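Local coordinates for protein cleavage stimulation factor 77 (Encephalitozoon cuniculi, PDB 2UY1) that probably acts as a helical-repeat scaffold in the 3'-end processing of nuclear pre-mRNA and may bind mRNA, at residues G318-I323 and F446-L451; V70-L75 and K89-E94; E125-F130 and K144-T149; L355-F360 and A418-L423. One frame throughout, in Å; residues are numbered along the deposited sequence.

The four contacts form two pairs on opposite sides of the centre of an elongated, mainly helical chain. Contacts 2 and 3 come first in sequence, their centres about 19 Å apart; each joins two successive helices, 68-77 with 85-94 and 123-137 with 139-168. Contacts 1 and 4 lie on the far side of the chain's centre, their own centres about 15 Å apart, and they touch: H320 and I323 on helix 319-333 pack against L355 on helix 354-367. Both segments of contact 4 fall between the two segments of contact 1 along the chain, and in each the chain following helix 400-415 or 434-446 returns to an earlier helix. Contacts 3 and 4 are the farthest pair, about 72 Å between centres, consistent with an extended helical-repeat scaffold.

Contact 1: G318-I323 and F446-L451; sequences GPHVFI and FNFLDL
H320 sits at the middle of this contact, gripped on one face and at one edge of its imidazole. L451 supplies the face: its CG lies 3.6 Å from the centroid of the H320 ring, almost straight above it, a CH-pi contact, while L451 CD1 comes within 3.5 Å of H320 CG. At the edge, H320 NE2 donates to D450 OD1 over 2.7 Å. The partner lies nearly in the imidazole plane, but the N-H comes to OD1 from above the carboxylate plane, 40° out of it, with an N-H...O angle of 153°. Hydrogen bond and leucine together should fix how the ring is rotated. Both partners belong to a type II' beta turn, F448 to L451, just beyond helix 434-446; this puts the tight turn of a C-terminal loop against the first turn of helix 319-333 in the repeat array. F448 starts the turn with CG anti to its own N (chi1 -175°), which sends the phenyl toward the helix. There F448 CE2 lies 3.5 Å from H320 O, and I323 CG2 packs at the ring edge, 4.1 Å from F448 CZ. I290 of helix 282-300 and M396 of the neighbouring subunit also pack on F448.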
# COMPACT_ATOMS: atom_id res chain seq x y z
N GLY A 318 4.34 16.57 -19.72
CA GLY A 318 3.49 16.64 -18.53
C GLY A 318 4.30 16.58 -17.25
O GLY A 318 5.48 16.25 -17.28
N PRO A 319 3.67 16.93 -16.10
CA PRO A 319 4.41 16.93 -14.84
C PRO A 319 5.30 15.68 -14.51
O PRO A 319 6.38 15.86 -13.97
CB PRO A 319 3.33 17.13 -13.78
CG PRO A 319 2.10 17.44 -14.44
CD PRO A 319 2.30 17.44 -15.96
N HIS A 320 4.81 14.46 -14.74
CA HIS A 320 5.54 13.25 -14.46
C HIS A 320 6.93 13.24 -15.09
O HIS A 320 7.88 12.69 -14.50
CB HIS A 320 4.73 12.09 -14.98
CG HIS A 320 3.59 11.67 -14.09
ND1 HIS A 320 2.30 12.14 -14.26
CD2 HIS A 320 3.53 10.78 -13.07
CE1 HIS A 320 1.50 11.55 -13.38
NE2 HIS A 320 2.23 10.73 -12.65
N VAL A 321 7.07 13.89 -16.27
CA VAL A 321 8.35 13.87 -17.02
C VAL A 321 9.41 14.68 -16.27
O VAL A 321 10.50 14.19 -16.08
CB VAL A 321 8.18 14.23 -18.56
CG1 VAL A 321 9.49 14.11 -19.29
CG2 VAL A 321 7.17 13.35 -19.23
N PHE A 322 9.03 15.86 -15.76
CA PHE A 322 9.85 16.68 -14.80
C PHE A 322 10.22 15.92 -13.54
O PHE A 322 11.37 15.89 -13.19
CB PHE A 322 9.18 18.05 -14.46
CG PHE A 322 9.00 18.97 -15.65
CD1 PHE A 322 10.02 19.83 -16.06
CD2 PHE A 322 7.83 18.93 -16.38
CE1 PHE A 322 9.87 20.61 -17.20
CE2 PHE A 322 7.67 19.72 -17.54
CZ PHE A 322 8.68 20.61 -17.92
N ILE A 323 9.24 15.32 -12.86
CA ILE A 323 9.52 14.55 -11.64
C ILE A 323 10.47 13.39 -11.90
O ILE A 323 11.45 13.20 -11.16
CB ILE A 323 8.18 13.93 -11.02
CG1 ILE A 323 7.14 15.06 -10.73
CG2 ILE A 323 8.57 13.19 -9.80
CD1 ILE A 323 5.63 14.54 -10.54
N PHE A 446 8.55 -0.17 -16.17
CA PHE A 446 7.97 0.77 -17.15
C PHE A 446 7.02 1.83 -16.52
O PHE A 446 7.07 3.05 -16.86
CB PHE A 446 7.21 0.00 -18.29
CG PHE A 446 8.09 -0.87 -19.08
CD1 PHE A 446 9.38 -0.45 -19.39
CD2 PHE A 446 7.67 -2.12 -19.54
CE1 PHE A 446 10.20 -1.27 -20.15
CE2 PHE A 446 8.51 -2.90 -20.27
CZ PHE A 446 9.79 -2.47 -20.55
N ASN A 447 6.07 1.35 -15.68
CA ASN A 447 5.18 2.29 -14.98
C ASN A 447 5.91 3.27 -14.06
O ASN A 447 6.98 2.93 -13.50
CB ASN A 447 4.09 1.56 -14.20
CG ASN A 447 3.21 0.80 -15.12
OD1 ASN A 447 3.21 1.02 -16.37
ND2 ASN A 447 2.41 -0.08 -14.53
N PHE A 448 5.33 4.48 -13.91
CA PHE A 448 5.93 5.55 -13.07
C PHE A 448 4.91 6.30 -12.23
O PHE A 448 4.00 6.94 -12.72
CB PHE A 448 6.79 6.49 -13.92
CG PHE A 448 7.54 7.55 -13.10
CD1 PHE A 448 8.57 7.19 -12.25
CD2 PHE A 448 7.16 8.92 -13.20
CE1 PHE A 448 9.26 8.14 -11.48
CE2 PHE A 448 7.81 9.86 -12.46
CZ PHE A 448 8.90 9.47 -11.60
N LEU A 449 5.03 6.17 -10.93
CA LEU A 449 4.11 6.79 -10.00
C LEU A 449 2.68 6.35 -10.30
O LEU A 449 2.45 5.14 -10.39
CB LEU A 449 4.33 8.29 -9.94
CG LEU A 449 5.75 8.65 -9.47
CD1 LEU A 449 5.65 10.15 -9.25
CD2 LEU A 449 6.20 7.96 -8.20
N ASP A 450 1.75 7.26 -10.55
CA ASP A 450 0.37 6.85 -10.97
C ASP A 450 0.21 6.67 -12.51
O ASP A 450 -0.89 6.47 -13.00
CB ASP A 450 -0.63 7.89 -10.48
CG ASP A 450 -0.30 9.27 -11.01
OD1 ASP A 450 0.77 9.78 -10.64
OD2 ASP A 450 -1.05 9.79 -11.85
N LEU A 451 1.29 6.75 -13.30
CA LEU A 451 1.16 6.50 -14.74
C LEU A 451 1.30 5.00 -14.95
O LEU A 451 2.32 4.42 -14.51
CB LEU A 451 2.29 7.14 -15.53
CG LEU A 451 2.27 8.63 -15.77
CD1 LEU A 451 3.54 9.04 -16.47
CD2 LEU A 451 1.06 8.98 -16.60

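Contact 2: V70-L75 and K89-E94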
# COMPACT_ATOMS: atom_id res chain seq x y z
N VAL A 70 -3.33 -38.72 -41.28
CA VAL A 70 -3.73 -37.40 -40.88
C VAL A 70 -3.65 -37.23 -39.33
O VAL A 70 -3.29 -36.14 -38.87
CB VAL A 70 -5.06 -37.03 -41.50
CG1 VAL A 70 -5.59 -35.68 -41.01
CG2 VAL A 70 -4.87 -36.95 -43.06
N TYR A 71 -3.96 -38.30 -38.58
CA TYR A 71 -3.70 -38.42 -37.14
C TYR A 71 -2.22 -38.34 -36.80
O TYR A 71 -1.83 -37.66 -35.85
CB TYR A 71 -4.29 -39.72 -36.59
CG TYR A 71 -5.76 -39.58 -36.40
CD1 TYR A 71 -6.26 -38.93 -35.27
CD2 TYR A 71 -6.67 -40.02 -37.35
CE1 TYR A 71 -7.64 -38.75 -35.09
CE2 TYR A 71 -8.07 -39.80 -37.18
CZ TYR A 71 -8.51 -39.19 -36.05
OH TYR A 71 -9.85 -39.00 -35.86
N GLU A 72 -1.40 -39.05 -37.55
CA GLU A 72 0.04 -38.85 -37.40
C GLU A 72 0.50 -37.39 -37.66
O GLU A 72 1.37 -36.87 -36.97
CB GLU A 72 0.81 -39.81 -38.30
CG GLU A 72 0.98 -41.18 -37.76
CD GLU A 72 1.32 -42.19 -38.85
OE1 GLU A 72 1.57 -41.79 -40.01
OE2 GLU A 72 1.34 -43.38 -38.54
N PHE A 73 -0.06 -36.74 -38.68
CA PHE A 73 0.33 -35.35 -39.02
C PHE A 73 -0.06 -34.45 -37.79
O PHE A 73 0.72 -33.59 -37.31
CB PHE A 73 -0.39 -34.93 -40.33
CG PHE A 73 -0.12 -33.50 -40.79
CD1 PHE A 73 1.17 -32.97 -40.81
CD2 PHE A 73 -1.17 -32.69 -41.22
CE1 PHE A 73 1.43 -31.61 -41.25
CE2 PHE A 73 -0.95 -31.34 -41.68
CZ PHE A 73 0.35 -30.81 -41.71
N THR A 74 -1.23 -34.73 -37.24
CA THR A 74 -1.77 -33.92 -36.14
C THR A 74 -1.00 -34.16 -34.84
O THR A 74 -0.78 -33.20 -34.08
CB THR A 74 -3.29 -34.17 -35.93
OG1 THR A 74 -3.97 -34.02 -37.20
CG2 THR A 74 -3.84 -33.21 -34.83
N LEU A 75 -0.59 -35.40 -34.58
CA LEU A 75 0.17 -35.72 -33.34
C LEU A 75 1.62 -35.22 -33.40
O LEU A 75 2.27 -35.14 -32.36
CB LEU A 75 0.13 -37.24 -32.98
CG LEU A 75 -1.20 -37.74 -32.37
CD1 LEU A 75 -1.44 -39.21 -32.53
CD2 LEU A 75 -1.44 -37.29 -30.88
N LYS A 89 -6.64 -42.38 -29.33
CA LYS A 89 -7.71 -43.37 -29.37
C LYS A 89 -8.29 -43.59 -30.77
O LYS A 89 -8.57 -44.74 -31.19
CB LYS A 89 -8.85 -42.95 -28.47
CG LYS A 89 -10.13 -43.82 -28.57
CD LYS A 89 -10.77 -43.83 -27.18
CE LYS A 89 -12.22 -44.29 -27.10
NZ LYS A 89 -12.74 -43.87 -25.70
N GLU A 90 -8.55 -42.47 -31.45
CA GLU A 90 -9.08 -42.51 -32.80
C GLU A 90 -8.02 -42.98 -33.79
O GLU A 90 -8.34 -43.66 -34.79
CB GLU A 90 -9.60 -41.14 -33.22
CG GLU A 90 -10.75 -40.57 -32.39
CD GLU A 90 -10.98 -39.06 -32.66
OE1 GLU A 90 -10.71 -38.59 -33.79
OE2 GLU A 90 -11.43 -38.35 -31.72
N TYR A 91 -6.77 -42.61 -33.55
CA TYR A 91 -5.65 -42.99 -34.39
C TYR A 91 -5.45 -44.50 -34.36
O TYR A 91 -5.24 -45.12 -35.40
CB TYR A 91 -4.39 -42.29 -33.92
CG TYR A 91 -3.05 -42.78 -34.47
CD1 TYR A 91 -2.83 -42.96 -35.86
CD2 TYR A 91 -1.99 -42.99 -33.62
CE1 TYR A 91 -1.61 -43.34 -36.34
CE2 TYR A 91 -0.74 -43.38 -34.09
CZ TYR A 91 -0.56 -43.54 -35.46
OH TYR A 91 0.67 -43.96 -35.94
N ILE A 92 -5.53 -45.08 -33.15
CA ILE A 92 -5.29 -46.49 -32.94
C ILE A 92 -6.46 -47.30 -33.52
O ILE A 92 -6.25 -48.41 -33.99
CB ILE A 92 -4.97 -46.83 -31.41
CG1 ILE A 92 -3.48 -46.54 -31.10
CG2 ILE A 92 -5.26 -48.28 -31.10
CD1 ILE A 92 -3.22 -46.22 -29.65
N GLU A 93 -7.66 -46.74 -33.52
CA GLU A 93 -8.79 -47.24 -34.28
C GLU A 93 -8.55 -47.35 -35.78
O GLU A 93 -8.92 -48.31 -36.37
CB GLU A 93 -10.03 -46.38 -34.07
CG GLU A 93 -10.83 -46.58 -32.84
CD GLU A 93 -12.27 -46.04 -32.98
OE1 GLU A 93 -12.67 -45.21 -32.19
OE2 GLU A 93 -13.00 -46.48 -33.86
N GLU A 94 -7.92 -46.33 -36.36
CA GLU A 94 -7.44 -46.33 -37.74
C GLU A 94 -6.31 -47.31 -38.12
O GLU A 94 -6.39 -47.93 -39.13
CB GLU A 94 -7.03 -44.94 -38.18
CG GLU A 94 -8.07 -43.87 -38.16
CD GLU A 94 -9.33 -44.23 -38.86
OE1 GLU A 94 -9.32 -44.70 -39.98
OE2 GLU A 94 -10.37 -44.01 -38.28
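The Y71 ring lies with one face against the backbone of the facing helix, over Y91 CA and the carbonyl carbon of E90, with Y91 N 4.1 Å above the Y71 ring plane and displaced toward the rim. E90 sends an extended side chain to the edge of the same ring, crossing it at about a right angle with the carboxylate nearly perpendicular to the phenol. The modelled approach of the carboxylate to the hydroxyl is implausibly close, so its detail is doubtful. The E94 methylene CG comes in obliquely, 4.2 Å from Y71 CD2. At the edge of the Y91 ring, near its plane, sits E72 OE2. The two tyrosines do not stack: their side chains slide past each other in opposite directions, and Y71 CB rests 3.6 Å from Y91 CD1. L75 CD1 approaches the Y91 ring obliquely as well, 4.0 Å from Y91 CD2. These are consecutive helices of the N-terminal repeat region, running antiparallel as a helical hairpin, with short-segment axes 9.9 Å apart and 149° between their directions. The polar end of Y91 is directed back across the hairpin. With CG anti to its N (chi1 167°), the ring extends toward E72, and Y91 OH donates a 2.7 Å hydrogen bond to E72 OE2. It uses the anti lone pair of that oxygen, and the carboxylate is turned 72° from the phenol plane. E72 OE2 also has a weak, long ion pair with K107 of helix 101-116. I54 and R58 of helix 47-60 touch Y71, while R114 of helix 101-116 touches both L75 and Y91.

Contact 3: E125-F130 and K144-T149; sequences ELWKDF and KIVGDT
Apolar packing comes first: W127 reaches across with the outer end of its indole, and W127 CZ2 lies 3.5 Å from V146 CG1. The other methyl of the same valine turns to F130, V146 CG2 lying 4.1 Å from F130 CE2. One valine thus serves two aromatic side chains, a branch for each. I145 adds a looser touch, its CG2 4.2 Å from F130 CZ.

A second kind of contact sets oxygen atoms at aromatic edges. T149 OG1 sits near the plane of both rings, 3.1 Å from F130 CE2 and 3.2 Å from W127 CH2. V146 O likewise lies at the indole rim, 3.4 Å from W127 CH2. The oxygens face the C-H edges, where the rings are slightly positive, so the electrostatics are probably mildly favourable.

Bonds inside helix 139-168 hold these oxygens in position. With chi1 at 60°, T149 OG1 stands between its own N and carbonyl carbon, and from there it donates to V146 O over 2.7 Å. T149 N gives a second bond to that carbonyl, and both donors arrive from the same face of the carbonyl plane.

The two segments run nearly antiparallel, 154° between directions, and their axes come no closer than 11.7 Å, a spacing that the bulky indole and phenyl bridge. Helix 123-137 and the long helix 139-168 follow directly on one another in the repeat array. F153, farther along helix 139-168, stacks on W127, and helix 101-116 adjoins both partners, through L116 on W127 and M113 on T149.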
# COMPACT_ATOMS: atom_id res chain seq x y z
N GLU A 125 -6.99 -45.10 -19.16
CA GLU A 125 -7.84 -45.76 -20.14
C GLU A 125 -7.01 -46.25 -21.31
O GLU A 125 -7.24 -47.36 -21.80
CB GLU A 125 -8.93 -44.80 -20.62
CG GLU A 125 -9.34 -43.82 -19.57
CD GLU A 125 -10.67 -43.16 -19.88
OE1 GLU A 125 -11.25 -43.43 -20.97
OE2 GLU A 125 -11.16 -42.37 -19.02
N LEU A 126 -6.02 -45.47 -21.75
CA LEU A 126 -5.05 -46.00 -22.72
C LEU A 126 -4.19 -47.13 -22.11
O LEU A 126 -3.71 -48.02 -22.84
CB LEU A 126 -4.15 -44.89 -23.32
CG LEU A 126 -4.74 -43.97 -24.44
CD1 LEU A 126 -3.76 -42.86 -24.92
CD2 LEU A 126 -5.37 -44.67 -25.73
N TRP A 127 -3.95 -47.09 -20.79
CA TRP A 127 -3.18 -48.14 -20.16
C TRP A 127 -3.95 -49.47 -20.16
O TRP A 127 -3.39 -50.53 -20.37
CB TRP A 127 -2.75 -47.76 -18.73
CG TRP A 127 -1.99 -48.86 -18.03
CD1 TRP A 127 -2.47 -49.67 -17.03
CD2 TRP A 127 -0.62 -49.29 -18.26
NE1 TRP A 127 -1.49 -50.56 -16.63
CE2 TRP A 127 -0.36 -50.35 -17.37
CE3 TRP A 127 0.38 -48.88 -19.14
CZ2 TRP A 127 0.87 -51.03 -17.34
CZ3 TRP A 127 1.60 -49.57 -19.11
CH2 TRP A 127 1.83 -50.62 -18.22
N LYS A 128 -5.25 -49.39 -19.91
CA LYS A 128 -6.08 -50.58 -19.94
C LYS A 128 -6.03 -51.13 -21.36
O LYS A 128 -5.73 -52.32 -21.54
CB LYS A 128 -7.51 -50.29 -19.53
CG LYS A 128 -7.65 -49.79 -18.11
CD LYS A 128 -9.15 -49.43 -17.79
CE LYS A 128 -9.31 -48.69 -16.44
NZ LYS A 128 -10.74 -48.10 -16.28
N ASP A 129 -6.25 -50.27 -22.35
CA ASP A 129 -6.27 -50.70 -23.76
C ASP A 129 -4.94 -51.32 -24.17
O ASP A 129 -4.89 -52.34 -24.85
CB ASP A 129 -6.59 -49.51 -24.70
CG ASP A 129 -7.95 -48.90 -24.46
OD1 ASP A 129 -8.79 -49.49 -23.72
OD2 ASP A 129 -8.20 -47.80 -25.02
N PHE A 130 -3.86 -50.70 -23.77
CA PHE A 130 -2.54 -51.22 -24.03
C PHE A 130 -2.28 -52.64 -23.44
O PHE A 130 -1.71 -53.51 -24.11
CB PHE A 130 -1.52 -50.29 -23.44
CG PHE A 130 -0.14 -50.85 -23.47
CD1 PHE A 130 0.46 -51.17 -24.70
CD2 PHE A 130 0.58 -51.08 -22.27
CE1 PHE A 130 1.75 -51.70 -24.74
CE2 PHE A 130 1.85 -51.60 -22.31
CZ PHE A 130 2.44 -51.92 -23.56
N LYS A 144 5.07 -59.58 -19.57
CA LYS A 144 6.40 -59.04 -19.38
C LYS A 144 6.53 -57.67 -20.09
O LYS A 144 7.14 -56.76 -19.54
CB LYS A 144 7.47 -60.02 -19.86
CG LYS A 144 8.82 -59.39 -20.11
CD LYS A 144 9.63 -59.27 -18.88
CE LYS A 144 11.10 -58.99 -19.23
NZ LYS A 144 11.80 -58.49 -18.00
N ILE A 145 5.96 -57.55 -21.29
CA ILE A 145 6.01 -56.28 -22.03
C ILE A 145 5.34 -55.17 -21.17
O ILE A 145 5.95 -54.16 -20.92
CB ILE A 145 5.40 -56.43 -23.43
CG1 ILE A 145 6.24 -57.43 -24.25
CG2 ILE A 145 5.17 -55.03 -24.20
CD1 ILE A 145 5.70 -57.69 -25.65
N VAL A 146 4.13 -55.43 -20.71
CA VAL A 146 3.35 -54.55 -19.83
C VAL A 146 4.09 -54.23 -18.52
O VAL A 146 4.13 -53.08 -18.08
CB VAL A 146 1.92 -55.14 -19.57
CG1 VAL A 146 1.13 -54.28 -18.63
CG2 VAL A 146 1.18 -55.35 -20.87
N GLY A 147 4.66 -55.24 -17.87
CA GLY A 147 5.45 -55.01 -16.66
C GLY A 147 6.60 -54.05 -16.89
O GLY A 147 6.85 -53.16 -16.07
N ASP A 148 7.25 -54.17 -18.03
CA ASP A 148 8.35 -53.29 -18.38
C ASP A 148 7.96 -51.84 -18.74
O ASP A 148 8.80 -50.93 -18.81
CB ASP A 148 9.10 -53.89 -19.57
CG ASP A 148 9.91 -55.12 -19.17
OD1 ASP A 148 10.01 -55.46 -17.98
OD2 ASP A 148 10.44 -55.75 -20.09
N THR A 149 6.68 -51.64 -19.01
CA THR A 149 6.18 -50.34 -19.47
C THR A 149 5.43 -49.66 -18.31
O THR A 149 5.16 -48.46 -18.36
CB THR A 149 5.25 -50.55 -20.66
OG1 THR A 149 4.18 -51.36 -20.21
CG2 THR A 149 5.95 -51.36 -21.70

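Contact 4: L355-F360 and A418-L423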
# COMPACT_ATOMS: atom_id res chain seq x y z
N LEU A 355 0.44 17.11 -7.83
CA LEU A 355 1.40 16.02 -7.87
C LEU A 355 2.82 16.54 -7.79
O LEU A 355 3.63 16.11 -6.96
CB LEU A 355 1.19 15.21 -9.13
CG LEU A 355 2.32 14.18 -9.38
CD1 LEU A 355 2.19 12.99 -8.44
CD2 LEU A 355 2.24 13.80 -10.86
N LEU A 356 3.11 17.47 -8.68
CA LEU A 356 4.39 18.14 -8.65
C LEU A 356 4.69 18.84 -7.30
O LEU A 356 5.81 18.76 -6.78
CB LEU A 356 4.36 19.12 -9.83
CG LEU A 356 5.50 19.65 -10.71
CD1 LEU A 356 6.61 18.65 -10.97
CD2 LEU A 356 4.91 20.20 -12.06
N LYS A 357 3.72 19.55 -6.71
CA LYS A 357 4.01 20.33 -5.47
C LYS A 357 4.36 19.36 -4.36
O LYS A 357 5.28 19.60 -3.57
CB LYS A 357 2.78 21.20 -5.03
CG LYS A 357 2.28 22.10 -6.15
CD LYS A 357 1.02 22.96 -5.84
CE LYS A 357 0.89 23.99 -6.98
NZ LYS A 357 -0.47 24.59 -7.06
N GLU A 358 3.58 18.29 -4.27
CA GLU A 358 3.77 17.29 -3.22
C GLU A 358 5.03 16.48 -3.48
O GLU A 358 5.73 16.18 -2.58
CB GLU A 358 2.54 16.33 -3.09
CG GLU A 358 2.76 15.34 -1.89
CD GLU A 358 1.55 14.44 -1.60
OE1 GLU A 358 0.46 15.01 -1.38
OE2 GLU A 358 1.73 13.18 -1.55
N GLU A 359 5.30 16.11 -4.73
CA GLU A 359 6.45 15.32 -5.01
C GLU A 359 7.74 16.14 -4.80
O GLU A 359 8.66 15.66 -4.26
CB GLU A 359 6.36 14.59 -6.37
CG GLU A 359 5.24 13.48 -6.39
CD GLU A 359 5.58 12.25 -5.61
OE1 GLU A 359 6.76 12.00 -5.38
OE2 GLU A 359 4.63 11.51 -5.20
N PHE A 360 7.72 17.41 -5.15
CA PHE A 360 8.86 18.28 -5.04
C PHE A 360 9.15 18.54 -3.54
O PHE A 360 10.28 18.39 -3.10
CB PHE A 360 8.51 19.59 -5.76
CG PHE A 360 9.64 20.61 -5.81
CD1 PHE A 360 10.94 20.30 -5.40
CD2 PHE A 360 9.38 21.85 -6.31
CE1 PHE A 360 11.94 21.23 -5.47
CE2 PHE A 360 10.41 22.80 -6.40
CZ PHE A 360 11.67 22.46 -6.03
N ALA A 418 -9.03 25.13 2.31
CA ALA A 418 -7.88 25.50 1.51
C ALA A 418 -6.99 24.29 1.17
O ALA A 418 -6.06 24.40 0.35
CB ALA A 418 -7.07 26.60 2.22
N ILE A 419 -7.28 23.12 1.76
CA ILE A 419 -6.48 21.93 1.53
C ILE A 419 -6.59 21.45 0.07
O ILE A 419 -7.68 21.35 -0.48
CB ILE A 419 -6.87 20.77 2.46
CG1 ILE A 419 -6.89 21.19 3.95
CG2 ILE A 419 -5.92 19.52 2.25
CD1 ILE A 419 -5.59 21.10 4.63
N LEU A 420 -5.47 21.10 -0.56
CA LEU A 420 -5.57 20.49 -1.91
C LEU A 420 -6.06 19.10 -1.73
O LEU A 420 -5.53 18.41 -0.88
CB LEU A 420 -4.23 20.44 -2.62
CG LEU A 420 -3.55 21.82 -2.79
CD1 LEU A 420 -2.17 21.58 -3.48
CD2 LEU A 420 -4.38 22.76 -3.63
N PRO A 421 -7.05 18.64 -2.56
CA PRO A 421 -7.46 17.23 -2.52
C PRO A 421 -6.22 16.33 -2.67
O PRO A 421 -5.23 16.76 -3.28
CB PRO A 421 -8.39 17.11 -3.73
CG PRO A 421 -8.96 18.48 -3.84
CD PRO A 421 -7.79 19.37 -3.61
N PRO A 422 -6.24 15.17 -2.01
CA PRO A 422 -5.18 14.20 -1.98
C PRO A 422 -4.81 13.57 -3.32
O PRO A 422 -5.67 13.36 -4.20
CB PRO A 422 -5.73 13.13 -1.05
CG PRO A 422 -7.22 13.36 -1.01
CD PRO A 422 -7.35 14.81 -1.10
N LEU A 423 -3.54 13.24 -3.44
CA LEU A 423 -3.08 12.40 -4.55
C LEU A 423 -3.75 11.03 -4.40
O LEU A 423 -4.03 10.59 -3.28
CB LEU A 423 -1.56 12.25 -4.55
CG LEU A 423 -0.71 13.51 -4.86
CD1 LEU A 423 0.76 13.21 -4.82
CD2 LEU A 423 -1.12 14.13 -6.17
O HOH W 1 -1.85 13.74 -1.13
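L423 makes the tight part of this contact, its methyls packed on L355 of helix 354-367 and, one turn on, E358. L423 CD2 presses onto the backbone of L355, 3.6 Å from L355 CA, and the same L423 CD2 lies 3.9 Å from L355 CB; the two leucine side chains cross at about a right angle. L423 CD1 packs against the carboxylate end of E358, 3.4 Å from E358 OE2, and also touches L355 CD1. E358 is extended beyond CG and has CG anti to its own N (chi1 -176°), which brings the carboxylate up against L423 CD1 from the opposite direction. The segment carrying L423 belongs to the linker between helices 400-415 and 434-446. Its residues from I419 to L423 keep a polyproline II-like conformation, with P421 and P422 in the run, so the chain drapes over the helical repeats without adding a helix here. Away from L423 the fit is looser. L420 reaches the helix by one methyl, L420 CD1, 4.2 Å from K357 CD, while the lysine NZ is engaged elsewhere by E381 and P351 O. The exposed prolines leave the helix side to the two leucines. A water links the two segments beside L423: it donates to E358 OE1 over 2.6 Å and accepts from L423 N over 2.9 Å. T383 also bonds to E358 OE1, so that oxygen is held from two sources. E359 touches L423 lightly and pairs with R426, and I419 packs on V430 of the neighbouring subunit.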